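Local coordinates for protein catechol 1,2-dioxygenase (Pseudomonas putida, PDB 2AZQ) that probably catalyses the iron(III)-dependent intradiol cleavage of catechol by O2 to cis,cis-muconate in the beta-ketoadipate pathway, at residues N63-R68 with Q202-E207; M123-D128 with T169-N174; D153-N158 with H221-I226; S195-D200 with G216-H221. All coordinates share one frame; numbering follows the deposited sequence.

Interaction 1 (N63-R68 with Q202-E207)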
loop_
_atom_site.group_PDB
_atom_site.type_symbol
_atom_site.label_atom_id
_atom_site.label_comp_id
_atom_site.label_asym_id
_atom_site.label_seq_id
_atom_site.Cartn_x
_atom_site.Cartn_y
_atom_site.Cartn_z
ATOM N N ASN A 63 -0.740 -0.972 -5.141
ATOM C CA ASN A 63 0.370 -0.359 -5.844
ATOM C C ASN A 63 -0.062 0.984 -6.334
ATOM O O ASN A 63 0.704 1.936 -6.281
ATOM C CB ASN A 63 0.836 -1.159 -7.051
ATOM C CG ASN A 63 1.852 -2.196 -6.682
ATOM O OD1 ASN A 63 2.665 -1.991 -5.772
ATOM N ND2 ASN A 63 1.835 -3.313 -7.398
ATOM N N ARG A 64 -1.290 1.068 -6.818
ATOM C CA ARG A 64 -1.774 2.336 -7.322
ATOM C C ARG A 64 -2.028 3.329 -6.184
ATOM O O ARG A 64 -1.782 4.536 -6.361
ATOM C CB ARG A 64 -3.009 2.100 -8.202
ATOM C CG ARG A 64 -2.644 1.107 -9.303
ATOM C CD ARG A 64 -3.710 0.753 -10.318
ATOM N NE ARG A 64 -4.880 0.067 -9.793
ATOM C CZ ARG A 64 -5.951 0.672 -9.284
ATOM N NH1 ARG A 64 -6.014 1.997 -9.218
ATOM N NH2 ARG A 64 -6.982 -0.053 -8.861
ATOM N N LEU A 65 -2.471 2.836 -5.015
ATOM C CA LEU A 65 -2.715 3.736 -3.897
ATOM C C LEU A 65 -1.383 4.296 -3.511
ATOM O O LEU A 65 -1.271 5.466 -3.162
ATOM C CB LEU A 65 -3.304 3.040 -2.668
ATOM C CG LEU A 65 -3.592 4.166 -1.659
ATOM C CD1 LEU A 65 -4.738 5.030 -2.221
ATOM C CD2 LEU A 65 -3.935 3.633 -0.289
ATOM N N GLY A 66 -0.366 3.448 -3.571
ATOM C CA GLY A 66 0.972 3.889 -3.238
ATOM C C GLY A 66 1.521 4.898 -4.227
ATOM O O GLY A 66 2.012 5.950 -3.829
ATOM N N GLY A 67 1.438 4.583 -5.514
ATOM C CA GLY A 67 1.949 5.481 -6.541
ATOM C C GLY A 67 1.237 6.812 -6.812
ATOM O O GLY A 67 1.729 7.593 -7.613
ATOM N N ARG A 68 0.074 7.062 -6.216
ATOM C CA ARG A 68 -0.621 8.349 -6.385
ATOM C C ARG A 68 -0.319 9.055 -5.058
ATOM O O ARG A 68 -0.510 10.273 -4.885
ATOM C CB ARG A 68 -2.147 8.159 -6.550
ATOM C CG ARG A 68 -2.597 7.706 -7.928
ATOM C CD ARG A 68 -2.696 8.882 -8.898
ATOM N NE ARG A 68 -2.461 8.486 -10.292
ATOM C CZ ARG A 68 -3.367 8.015 -11.152
ATOM N NH1 ARG A 68 -4.639 7.859 -10.790
ATOM N NH2 ARG A 68 -2.986 7.698 -12.396
ATOM N N GLN A 202 -10.725 10.312 -10.288
ATOM C CA GLN A 202 -10.153 9.169 -10.982
ATOM C C GLN A 202 -8.926 8.693 -10.216
ATOM O O GLN A 202 -7.958 8.226 -10.803
ATOM C CB GLN A 202 -9.789 9.562 -12.423
ATOM C CG GLN A 202 -8.922 10.815 -12.525
ATOM C CD GLN A 202 -8.834 11.353 -13.952
ATOM O OE1 GLN A 202 -9.860 11.574 -14.601
ATOM N NE2 GLN A 202 -7.610 11.583 -14.437
ATOM N N GLY A 203 -8.974 8.844 -8.895
ATOM C CA GLY A 203 -7.877 8.426 -8.046
ATOM C C GLY A 203 -8.237 7.179 -7.255
ATOM O O GLY A 203 -9.421 6.846 -7.115
ATOM N N PRO A 204 -7.240 6.507 -6.664
ATOM C CA PRO A 204 -7.426 5.282 -5.881
ATOM C C PRO A 204 -8.417 5.407 -4.720
ATOM O O PRO A 204 -9.259 4.520 -4.513
ATOM C CB PRO A 204 -6.004 4.969 -5.395
ATOM C CG PRO A 204 -5.139 5.577 -6.480
ATOM C CD PRO A 204 -5.830 6.919 -6.617
ATOM N N THR A 205 -8.309 6.487 -3.955
ATOM C CA THR A 205 -9.207 6.692 -2.829
ATOM C C THR A 205 -10.686 6.699 -3.249
ATOM O O THR A 205 -11.509 5.932 -2.741
ATOM C CB THR A 205 -8.877 7.997 -2.125
ATOM O OG1 THR A 205 -7.509 7.957 -1.697
ATOM C CG2 THR A 205 -9.796 8.214 -0.935
ATOM N N GLN A 206 -11.022 7.558 -4.195
ATOM C CA GLN A 206 -12.390 7.652 -4.663
ATOM C C GLN A 206 -12.870 6.346 -5.300
ATOM O O GLN A 206 -14.025 5.958 -5.147
ATOM C CB GLN A 206 -12.526 8.808 -5.667
ATOM C CG GLN A 206 -13.947 9.061 -6.058
ATOM C CD GLN A 206 -14.815 9.330 -4.835
ATOM O OE1 GLN A 206 -15.860 8.702 -4.649
ATOM N NE2 GLN A 206 -14.381 10.273 -3.991
ATOM N N GLU A 207 -12.006 5.640 -6.015
ATOM C CA GLU A 207 -12.512 4.424 -6.614
ATOM C C GLU A 207 -12.912 3.483 -5.501
ATOM O O GLU A 207 -13.868 2.720 -5.671
ATOM C CB GLU A 207 -11.523 3.801 -7.618
ATOM C CG GLU A 207 -10.704 2.652 -7.163
ATOM C CD GLU A 207 -9.686 2.239 -8.231
ATOM O OE1 GLU A 207 -8.869 3.099 -8.654
ATOM O OE2 GLU A 207 -9.684 1.058 -8.644
#
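Leu65, on a helix, and Pro204, in the first turn of another, mark the closest backbone approach, with their CA atoms 5.3 Å apart. Pro204 carries the middle of the contact. Leu65 reaches it with one methyl, CD1, which packs on the ring carbon CB of Pro204 at 3.4 Å. On the next helical turn, CG of Arg68 lies 3.6 Å from CD of Pro204, and the two side chains cross at about a right angle. Gly203 is the N-cap of helix 204-212, so it is the start of this helix that meets the helix of Leu65. The contact therefore joins the helical N-terminal part of the enzyme to its catalytic part. Arg64 adds a salt bridge at the margin. Its chain bends at chi3 (-64°) and presents the guanidinium end-on to Glu207. NH1 of Arg64 donates to OE1 of Glu207 at 3.1 Å, and NH2 of Arg64 to OE2 of Glu207 at 2.9 Å. The two flat groups are 22° from coplanar, and OE2 is met from above the carboxylate plane. Asp60 takes NE of Arg64 in a second salt bridge. Glu207 also touches a bound phosphatidylcholine, while OG1 of Thr205 is hydrogen-bonded to Glu70.

Interaction 2 (M123-D128 with T169-N174)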
loop_
_atom_site.group_PDB
_atom_site.type_symbol
_atom_site.label_atom_id
_atom_site.label_comp_id
_atom_site.label_asym_id
_atom_site.label_seq_id
_atom_site.Cartn_x
_atom_site.Cartn_y
_atom_site.Cartn_z
ATOM N N MET A 123 -2.005 35.934 4.156
ATOM C CA MET A 123 -1.693 34.584 3.699
ATOM C C MET A 123 -1.773 34.284 2.193
ATOM O O MET A 123 -1.137 33.337 1.738
ATOM C CB MET A 123 -2.592 33.572 4.428
ATOM C CG MET A 123 -2.383 33.468 5.910
ATOM S SD MET A 123 -3.503 32.224 6.563
ATOM C CE MET A 123 -2.830 30.777 5.787
ATOM N N ASP A 124 -2.547 35.061 1.435
ATOM C CA ASP A 124 -2.720 34.819 -0.012
ATOM C C ASP A 124 -1.794 35.653 -0.915
ATOM O O ASP A 124 -1.356 36.738 -0.524
ATOM C CB ASP A 124 -4.154 35.145 -0.432
ATOM C CG ASP A 124 -4.475 36.628 -0.286
ATOM O OD1 ASP A 124 -4.632 37.089 0.860
ATOM O OD2 ASP A 124 -4.532 37.344 -1.300
ATOM N N ASP A 125 -1.524 35.167 -2.126
ATOM C CA ASP A 125 -0.666 35.905 -3.063
ATOM C C ASP A 125 -1.440 36.902 -3.976
ATOM O O ASP A 125 -0.902 37.404 -4.950
ATOM C CB ASP A 125 0.146 34.934 -3.943
ATOM C CG ASP A 125 -0.735 33.956 -4.705
ATOM O OD1 ASP A 125 -1.856 34.355 -5.102
ATOM O OD2 ASP A 125 -0.311 32.797 -4.926
ATOM N N GLY A 126 -2.703 37.164 -3.668
ATOM C CA GLY A 126 -3.482 38.114 -4.450
ATOM C C GLY A 126 -3.734 37.693 -5.875
ATOM O O GLY A 126 -3.740 38.504 -6.791
ATOM N N THR A 127 -3.976 36.408 -6.044
ATOM C CA THR A 127 -4.220 35.792 -7.334
ATOM C C THR A 127 -5.668 35.501 -7.668
ATOM O O THR A 127 -6.055 35.598 -8.830
ATOM C CB THR A 127 -3.497 34.461 -7.403
ATOM O OG1 THR A 127 -2.096 34.690 -7.445
ATOM C CG2 THR A 127 -3.915 33.687 -8.608
ATOM N N ASP A 128 -6.445 35.121 -6.651
ATOM C CA ASP A 128 -7.858 34.712 -6.779
ATOM C C ASP A 128 -8.981 35.821 -6.781
ATOM O O ASP A 128 -8.687 37.009 -6.559
ATOM C CB ASP A 128 -8.145 33.701 -5.635
ATOM C CG ASP A 128 -7.390 32.353 -5.775
ATOM O OD1 ASP A 128 -7.753 31.570 -6.668
ATOM O OD2 ASP A 128 -6.458 32.049 -4.984
ATOM N N THR A 169 0.484 24.880 -9.550
ATOM C CA THR A 169 0.017 26.150 -10.099
ATOM C C THR A 169 0.099 27.223 -9.028
ATOM O O THR A 169 0.312 28.383 -9.350
ATOM C CB THR A 169 -1.455 26.087 -10.675
ATOM O OG1 THR A 169 -2.357 25.513 -9.718
ATOM C CG2 THR A 169 -1.503 25.277 -11.954
ATOM N N GLN A 170 -0.054 26.844 -7.754
ATOM C CA GLN A 170 0.023 27.819 -6.672
ATOM C C GLN A 170 1.458 28.242 -6.392
ATOM O O GLN A 170 2.401 27.497 -6.641
ATOM C CB GLN A 170 -0.633 27.282 -5.398
ATOM C CG GLN A 170 -2.132 27.074 -5.557
ATOM C CD GLN A 170 -2.875 26.949 -4.221
ATOM O OE1 GLN A 170 -2.775 27.823 -3.355
ATOM N NE2 GLN A 170 -3.637 25.875 -4.064
ATOM N N SER A 171 1.622 29.455 -5.880
ATOM C CA SER A 171 2.944 29.966 -5.587
ATOM C C SER A 171 3.506 29.316 -4.314
ATOM O O SER A 171 2.775 28.629 -3.586
ATOM C CB SER A 171 2.860 31.474 -5.430
ATOM O OG SER A 171 2.017 31.795 -4.355
ATOM N N GLU A 172 4.795 29.512 -4.036
ATOM C CA GLU A 172 5.358 28.920 -2.822
ATOM C C GLU A 172 4.525 29.282 -1.570
ATOM O O GLU A 172 4.088 30.433 -1.408
ATOM C CB GLU A 172 6.820 29.351 -2.611
ATOM C CG GLU A 172 7.863 28.713 -3.574
ATOM C CD GLU A 172 9.357 28.945 -3.140
ATOM O OE1 GLU A 172 9.763 28.440 -2.046
ATOM O OE2 GLU A 172 10.109 29.631 -3.897
ATOM N N PHE A 173 4.314 28.284 -0.708
ATOM C CA PHE A 173 3.565 28.384 0.556
ATOM C C PHE A 173 2.338 29.285 0.585
ATOM O O PHE A 173 2.069 29.944 1.585
ATOM C CB PHE A 173 4.485 28.801 1.714
ATOM C CG PHE A 173 5.608 27.834 2.004
ATOM C CD1 PHE A 173 6.832 27.929 1.335
ATOM C CD2 PHE A 173 5.476 26.874 3.000
ATOM C CE1 PHE A 173 7.911 27.083 1.676
ATOM C CE2 PHE A 173 6.556 26.025 3.338
ATOM C CZ PHE A 173 7.772 26.136 2.679
ATOM N N ASN A 174 1.588 29.309 -0.508
ATOM C CA ASN A 174 0.388 30.129 -0.569
ATOM C C ASN A 174 -0.616 29.558 0.432
ATOM O O ASN A 174 -0.779 28.329 0.542
ATOM C CB ASN A 174 -0.190 30.098 -1.983
ATOM C CG ASN A 174 -1.304 31.104 -2.183
ATOM O OD1 ASN A 174 -2.380 30.752 -2.633
ATOM N ND2 ASN A 174 -1.038 32.366 -1.862
#
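Asp125 and Ser171 face each other with similar first torsions. In Asp125, chi1 of 56° sets CG between the backbone N and the carbonyl carbon; in Ser171, chi1 of 62° does the same for OG. The carboxylate and the hydroxyl are thereby brought together. OG of Ser171 donates a hydrogen bond to OD2 of Asp125 over 2.6 Å. It arrives at the anti lone pair, the one turned away from OD1. Asn174 comes in beside this bond, and its side chain crosses that of Asp125 at about a right angle. The flat amide stacks on the carboxylate, with the planes 10° apart and CG of Asn174 3.4 Å from OD2 of Asp125. Asp125 thus meets a hydroxyl at its rim and an amide on its face. The backbones are closest at Asp124 and Asn174, whose CA atoms are 5.7 Å apart. Asp124 points away and shapes its own loop: its OD2 accepts from N of Gly126 at 3.0 Å and forms a salt bridge with Arg122. The contact thus ties two irregular loops at one end of the beta-sheet, and the first of them is folded by an Asx turn.

Interaction 3 (D153-N158 with H221-I226). With FE (Fe (III) ion), chain B.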
loop_
_atom_site.group_PDB
_atom_site.type_symbol
_atom_site.label_atom_id
_atom_site.label_comp_id
_atom_site.label_asym_id
_atom_site.label_seq_id
_atom_site.Cartn_x
_atom_site.Cartn_y
_atom_site.Cartn_z
ATOM N N ASP A 153 0.246 27.516 13.545
ATOM C CA ASP A 153 0.664 27.019 12.228
ATOM C C ASP A 153 -0.575 26.664 11.389
ATOM O O ASP A 153 -1.204 25.634 11.657
ATOM C CB ASP A 153 1.468 25.754 12.441
ATOM C CG ASP A 153 2.449 25.493 11.344
ATOM O OD1 ASP A 153 2.103 25.778 10.172
ATOM O OD2 ASP A 153 3.548 24.973 11.671
ATOM N N LEU A 154 -0.911 27.471 10.376
ATOM C CA LEU A 154 -2.114 27.198 9.583
ATOM C C LEU A 154 -1.979 27.067 8.072
ATOM O O LEU A 154 -1.167 27.733 7.432
ATOM C CB LEU A 154 -3.200 28.256 9.866
ATOM C CG LEU A 154 -3.065 29.712 9.365
ATOM C CD1 LEU A 154 -4.339 30.462 9.769
ATOM C CD2 LEU A 154 -1.829 30.403 9.921
ATOM N N TRP A 155 -2.811 26.200 7.503
ATOM C CA TRP A 155 -2.816 25.967 6.061
ATOM C C TRP A 155 -4.240 25.657 5.598
ATOM O O TRP A 155 -4.998 25.043 6.340
ATOM C CB TRP A 155 -1.843 24.827 5.704
ATOM C CG TRP A 155 -2.147 23.430 6.235
ATOM C CD1 TRP A 155 -2.628 22.371 5.507
ATOM C CD2 TRP A 155 -1.898 22.908 7.564
ATOM N NE1 TRP A 155 -2.687 21.233 6.286
ATOM C CE2 TRP A 155 -2.248 21.528 7.548
ATOM C CE3 TRP A 155 -1.415 23.464 8.756
ATOM C CZ2 TRP A 155 -2.133 20.704 8.672
ATOM C CZ3 TRP A 155 -1.303 22.633 9.880
ATOM C CH2 TRP A 155 -1.664 21.268 9.822
ATOM N N HIS A 156 -4.614 26.117 4.404
ATOM C CA HIS A 156 -5.953 25.851 3.878
ATOM C C HIS A 156 -5.984 25.963 2.370
ATOM O O HIS A 156 -5.061 26.537 1.765
ATOM C CB HIS A 156 -7.011 26.770 4.522
ATOM C CG HIS A 156 -6.968 28.210 4.079
ATOM N ND1 HIS A 156 -7.431 28.632 2.849
ATOM C CD2 HIS A 156 -6.577 29.333 4.732
ATOM C CE1 HIS A 156 -7.329 29.947 2.764
ATOM N NE2 HIS A 156 -6.814 30.398 3.892
ATOM N N ALA A 157 -7.026 25.390 1.767
ATOM C CA ALA A 157 -7.179 25.403 0.323
ATOM C C ALA A 157 -7.561 26.783 -0.190
ATOM O O ALA A 157 -7.978 27.651 0.565
ATOM C CB ALA A 157 -8.215 24.400 -0.098
ATOM N N ASN A 158 -7.393 26.972 -1.491
ATOM C CA ASN A 158 -7.732 28.217 -2.137
ATOM C C ASN A 158 -9.166 28.106 -2.718
ATOM O O ASN A 158 -9.879 27.131 -2.430
ATOM C CB ASN A 158 -6.685 28.531 -3.207
ATOM C CG ASN A 158 -6.715 27.570 -4.382
ATOM O OD1 ASN A 158 -7.413 26.562 -4.377
ATOM N ND2 ASN A 158 -5.939 27.890 -5.401
ATOM N N HIS A 221 -12.553 24.237 5.407
ATOM C CA HIS A 221 -11.966 24.279 6.719
ATOM C C HIS A 221 -10.587 24.930 6.719
ATOM O O HIS A 221 -10.094 25.334 5.675
ATOM C CB HIS A 221 -11.888 22.858 7.287
ATOM C CG HIS A 221 -11.133 21.903 6.413
ATOM N ND1 HIS A 221 -11.710 21.262 5.338
ATOM C CD2 HIS A 221 -9.824 21.551 6.403
ATOM C CE1 HIS A 221 -10.788 20.562 4.705
ATOM N NE2 HIS A 221 -9.637 20.721 5.330
ATOM N N VAL A 222 -9.994 25.058 7.906
ATOM C CA VAL A 222 -8.673 25.652 8.024
ATOM C C VAL A 222 -7.928 24.788 9.014
ATOM O O VAL A 222 -8.407 24.543 10.103
ATOM C CB VAL A 222 -8.730 27.145 8.552
ATOM C CG1 VAL A 222 -7.392 27.781 8.431
ATOM C CG2 VAL A 222 -9.737 27.934 7.788
ATOM N N HIS A 223 -6.766 24.283 8.645
ATOM C CA HIS A 223 -5.979 23.415 9.567
ATOM C C HIS A 223 -5.080 24.172 10.573
ATOM O O HIS A 223 -4.491 25.210 10.253
ATOM C CB HIS A 223 -5.059 22.513 8.725
ATOM C CG HIS A 223 -5.766 21.603 7.770
ATOM N ND1 HIS A 223 -6.281 20.377 8.133
ATOM C CD2 HIS A 223 -6.040 21.750 6.453
ATOM C CE1 HIS A 223 -6.843 19.810 7.079
ATOM N NE2 HIS A 223 -6.710 20.624 6.047
ATOM N N PHE A 224 -4.994 23.662 11.795
ATOM C CA PHE A 224 -4.120 24.291 12.778
ATOM C C PHE A 224 -3.227 23.366 13.550
ATOM O O PHE A 224 -3.619 22.257 13.934
ATOM C CB PHE A 224 -4.874 25.094 13.846
ATOM C CG PHE A 224 -5.623 26.259 13.318
ATOM C CD1 PHE A 224 -6.905 26.101 12.817
ATOM C CD2 PHE A 224 -5.051 27.530 13.340
ATOM C CE1 PHE A 224 -7.618 27.189 12.356
ATOM C CE2 PHE A 224 -5.751 28.620 12.880
ATOM C CZ PHE A 224 -7.047 28.452 12.388
ATOM N N PHE A 225 -2.013 23.849 13.769
ATOM C CA PHE A 225 -1.002 23.181 14.591
ATOM C C PHE A 225 -0.771 24.312 15.595
ATOM O O PHE A 225 -0.390 25.416 15.203
ATOM C CB PHE A 225 0.281 22.925 13.807
ATOM C CG PHE A 225 0.396 21.553 13.250
ATOM C CD1 PHE A 225 1.399 21.253 12.334
ATOM C CD2 PHE A 225 -0.467 20.553 13.635
ATOM C CE1 PHE A 225 1.537 19.965 11.801
ATOM C CE2 PHE A 225 -0.328 19.261 13.100
ATOM C CZ PHE A 225 0.676 18.975 12.183
ATOM N N ILE A 226 -1.062 24.064 16.862
ATOM C CA ILE A 226 -0.903 25.096 17.873
ATOM C C ILE A 226 -0.052 24.543 19.005
ATOM O O ILE A 226 -0.286 23.450 19.531
ATOM C CB ILE A 226 -2.291 25.611 18.336
ATOM C CG1 ILE A 226 -3.048 26.084 17.081
ATOM C CG2 ILE A 226 -2.143 26.779 19.318
ATOM C CD1 ILE A 226 -4.157 27.074 17.260
HETATM FE FE FE B . -7.601 19.806 4.453
#
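The indole of Trp155 is covered on one face by CB of His223, which sits 3.3 Å from the centroid of its six-membered ring. The His223 imidazole continues over the five-membered ring as an offset stack, with the planes 12° apart. Trp155 in turn directs an edge at the face of Phe225, with CH2 over the middle of that ring. The edge of Phe225 lies near OD2 of Asp153, whose hydrogen-bond partner is Tyr110. This aromatic cluster lies on one face of an antiparallel pair of strands in the beta core of the intradiol dioxygenase. Asp153 with Phe225 and Trp155 with His223 are the hydrogen-bonded pairs. N of Asp153 donates to O of Phe225 at 2.8 Å and N of His223 to O of Trp155 at 3.0 Å; the return bond from Trp155 is weak. Leu154 and Phe224, a non-hydrogen-bonded pair, take the other face, where CD1 of Leu154 is 3.9 Å from CE2 of Phe224. Strand 221-226 also carries two of the four protein ligands of the iron. The stack on Trp155 probably helps to fix the plane of the His223 ring. NE2 of His223 binds the iron at 2.0 Å, and NE2 of His221 binds it at 2.4 Å.

Interaction 4 (S195-D200 with G216-H221); sequences SGYGCD and GQRPAH. With FE (Fe (III) ion), chain B.
This contact belongs to the non-haem iron site of the intradiol dioxygenase and supplies two of its ligands, Tyr197 and His221. OH of Tyr197 binds the iron at 1.8 Å, and the ion lies in the plane of the phenol ring at its edge. A chi1 of 49° sets the ring between the backbone N and the carbonyl carbon of Tyr197, and the phenol runs alongside Arg218, pointing the same way. The edge of the His221 imidazole faces OH of Tyr197, near its own plane; NE2 and OH are close because both bind the iron, not through a hydrogen bond. The two rings are oblique, at 56°. ND1 of His221 donates to O of Pro219 at 2.6 Å, in a nearly straight bond (165°). That bond helps to hold the turn of the imidazole, with NE2 directed at the metal. The guanidinium of Arg218 lies flat over the His221 ring, with its NH2 held by Gln237. NH1 of Arg218 is 3.5 Å from OH of Tyr197.

The backbones run roughly antiparallel. N of Arg218 donates to O of Tyr197 at 2.9 Å, and N of Cys199 to O of Gly216 at 2.8 Å. Glycines bring the chains close: the CA atoms of Gly198 and Gln217 are 4.1 Å apart. Tyr163 and His223 complete the set of protein ligands. Two tyrosine oxygens and two histidine nitrogens suit ferric iron, the form that intradiol enzymes use.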
loop_
_atom_site.group_PDB
_atom_site.type_symbol
_atom_site.label_atom_id
_atom_site.label_comp_id
_atom_site.label_asym_id
_atom_site.label_seq_id
_atom_site.Cartn_x
_atom_site.Cartn_y
_atom_site.Cartn_z
ATOM N N SER A 195 -12.215 26.713 -0.160
ATOM C CA SER A 195 -13.338 25.906 -0.613
ATOM C C SER A 195 -13.204 24.482 -0.099
ATOM O O SER A 195 -12.091 24.005 0.226
ATOM C CB SER A 195 -13.404 25.867 -2.141
ATOM O OG SER A 195 -13.490 27.176 -2.645
ATOM N N GLY A 196 -14.356 23.825 0.003
ATOM C CA GLY A 196 -14.361 22.434 0.386
ATOM C C GLY A 196 -13.772 21.765 -0.852
ATOM O O GLY A 196 -13.659 22.392 -1.922
ATOM N N TYR A 197 -13.383 20.506 -0.739
ATOM C CA TYR A 197 -12.799 19.818 -1.872
ATOM C C TYR A 197 -13.121 18.351 -1.845
ATOM O O TYR A 197 -13.561 17.819 -0.847
ATOM C CB TYR A 197 -11.277 20.063 -1.893
ATOM C CG TYR A 197 -10.553 19.840 -0.579
ATOM C CD1 TYR A 197 -10.134 18.550 -0.183
ATOM C CD2 TYR A 197 -10.296 20.916 0.279
ATOM C CE1 TYR A 197 -9.476 18.339 1.049
ATOM C CE2 TYR A 197 -9.644 20.724 1.508
ATOM C CZ TYR A 197 -9.241 19.435 1.897
ATOM O OH TYR A 197 -8.696 19.242 3.156
ATOM N N GLY A 198 -12.925 17.691 -2.965
ATOM C CA GLY A 198 -13.197 16.273 -3.014
ATOM C C GLY A 198 -11.927 15.554 -3.401
ATOM O O GLY A 198 -10.967 16.190 -3.848
ATOM N N CYS A 199 -11.908 14.239 -3.228
ATOM C CA CYS A 199 -10.733 13.471 -3.600
ATOM C C CYS A 199 -10.691 13.507 -5.110
ATOM O O CYS A 199 -11.654 13.902 -5.738
ATOM C CB CYS A 199 -10.860 12.018 -3.128
ATOM S SG CYS A 199 -11.030 11.791 -1.353
ATOM N N ASP A 200 -9.578 13.092 -5.693
ATOM C CA ASP A 200 -9.467 13.054 -7.145
ATOM C C ASP A 200 -10.469 12.004 -7.641
ATOM O O ASP A 200 -10.387 10.829 -7.256
ATOM C CB ASP A 200 -8.064 12.633 -7.534
ATOM C CG ASP A 200 -7.827 12.739 -9.001
ATOM O OD1 ASP A 200 -8.698 12.262 -9.789
ATOM O OD2 ASP A 200 -6.762 13.297 -9.348
ATOM N N GLY A 216 -16.524 11.564 -1.695
ATOM C CA GLY A 216 -15.231 11.896 -1.153
ATOM C C GLY A 216 -15.057 13.380 -0.985
ATOM O O GLY A 216 -14.027 13.919 -1.374
ATOM N N GLN A 217 -16.056 14.031 -0.392
ATOM C CA GLN A 217 -16.040 15.481 -0.167
ATOM C C GLN A 217 -15.791 15.876 1.263
ATOM O O GLN A 217 -16.176 15.158 2.185
ATOM C CB GLN A 217 -17.382 16.119 -0.536
ATOM C CG GLN A 217 -17.307 17.186 -1.609
ATOM C CD GLN A 217 -17.165 16.570 -2.977
ATOM O OE1 GLN A 217 -17.955 15.706 -3.349
ATOM N NE2 GLN A 217 -16.166 17.003 -3.731
ATOM N N ARG A 218 -15.187 17.048 1.430
ATOM C CA ARG A 218 -14.952 17.632 2.751
ATOM C C ARG A 218 -15.459 19.081 2.779
ATOM O O ARG A 218 -15.516 19.736 1.756
ATOM C CB ARG A 218 -13.473 17.635 3.108
ATOM C CG ARG A 218 -12.839 16.272 3.206
ATOM C CD ARG A 218 -11.612 16.393 4.047
ATOM N NE ARG A 218 -11.967 17.069 5.285
ATOM C CZ ARG A 218 -11.090 17.530 6.165
ATOM N NH1 ARG A 218 -9.775 17.382 5.944
ATOM N NH2 ARG A 218 -11.535 18.185 7.237
ATOM N N PRO A 219 -15.868 19.583 3.952
ATOM C CA PRO A 219 -16.364 20.959 4.122
ATOM C C PRO A 219 -15.189 21.938 4.090
ATOM O O PRO A 219 -14.047 21.558 4.318
ATOM C CB PRO A 219 -16.988 20.933 5.520
ATOM C CG PRO A 219 -17.241 19.451 5.759
ATOM C CD PRO A 219 -15.962 18.874 5.234
ATOM N N ALA A 220 -15.478 23.201 3.823
ATOM C CA ALA A 220 -14.434 24.215 3.833
ATOM C C ALA A 220 -13.871 24.277 5.276
ATOM O O ALA A 220 -14.624 24.358 6.264
ATOM C CB ALA A 220 -15.010 25.555 3.425
ATOM N N HIS A 221 -12.553 24.237 5.407
ATOM C CA HIS A 221 -11.966 24.279 6.719
ATOM C C HIS A 221 -10.587 24.930 6.719
ATOM O O HIS A 221 -10.094 25.334 5.675
ATOM C CB HIS A 221 -11.888 22.858 7.287
ATOM C CG HIS A 221 -11.133 21.903 6.413
ATOM N ND1 HIS A 221 -11.710 21.262 5.338
ATOM C CD2 HIS A 221 -9.824 21.551 6.403
ATOM C CE1 HIS A 221 -10.788 20.562 4.705
ATOM N NE2 HIS A 221 -9.637 20.721 5.330
HETATM FE FE FE B . -7.601 19.806 4.453
#

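In the fold
Interactions 3 and 4 share His221 and strand 217-227, and together they supply three of the four protein ligands of the iron; Tyr163 is the fourth. Their centres are about 14 Å apart, and Asn158 O is probably hydrogen-bonded to Ser195 N between them. Interaction 2 borders interaction 3 on another side: CE of Met123 packs on CG of Leu154 at 3.7 Å. It does not touch interaction 4, the nearest atoms being about 8 Å apart. Interaction 1 lies toward the lipid, with its centre about 17 Å from that of interaction 4. The two meet where CG2 of Thr205 packs on SG of Cys199 at 3.8 Å, so helix 204-212 links the lipid pocket to the segment that carries Tyr197.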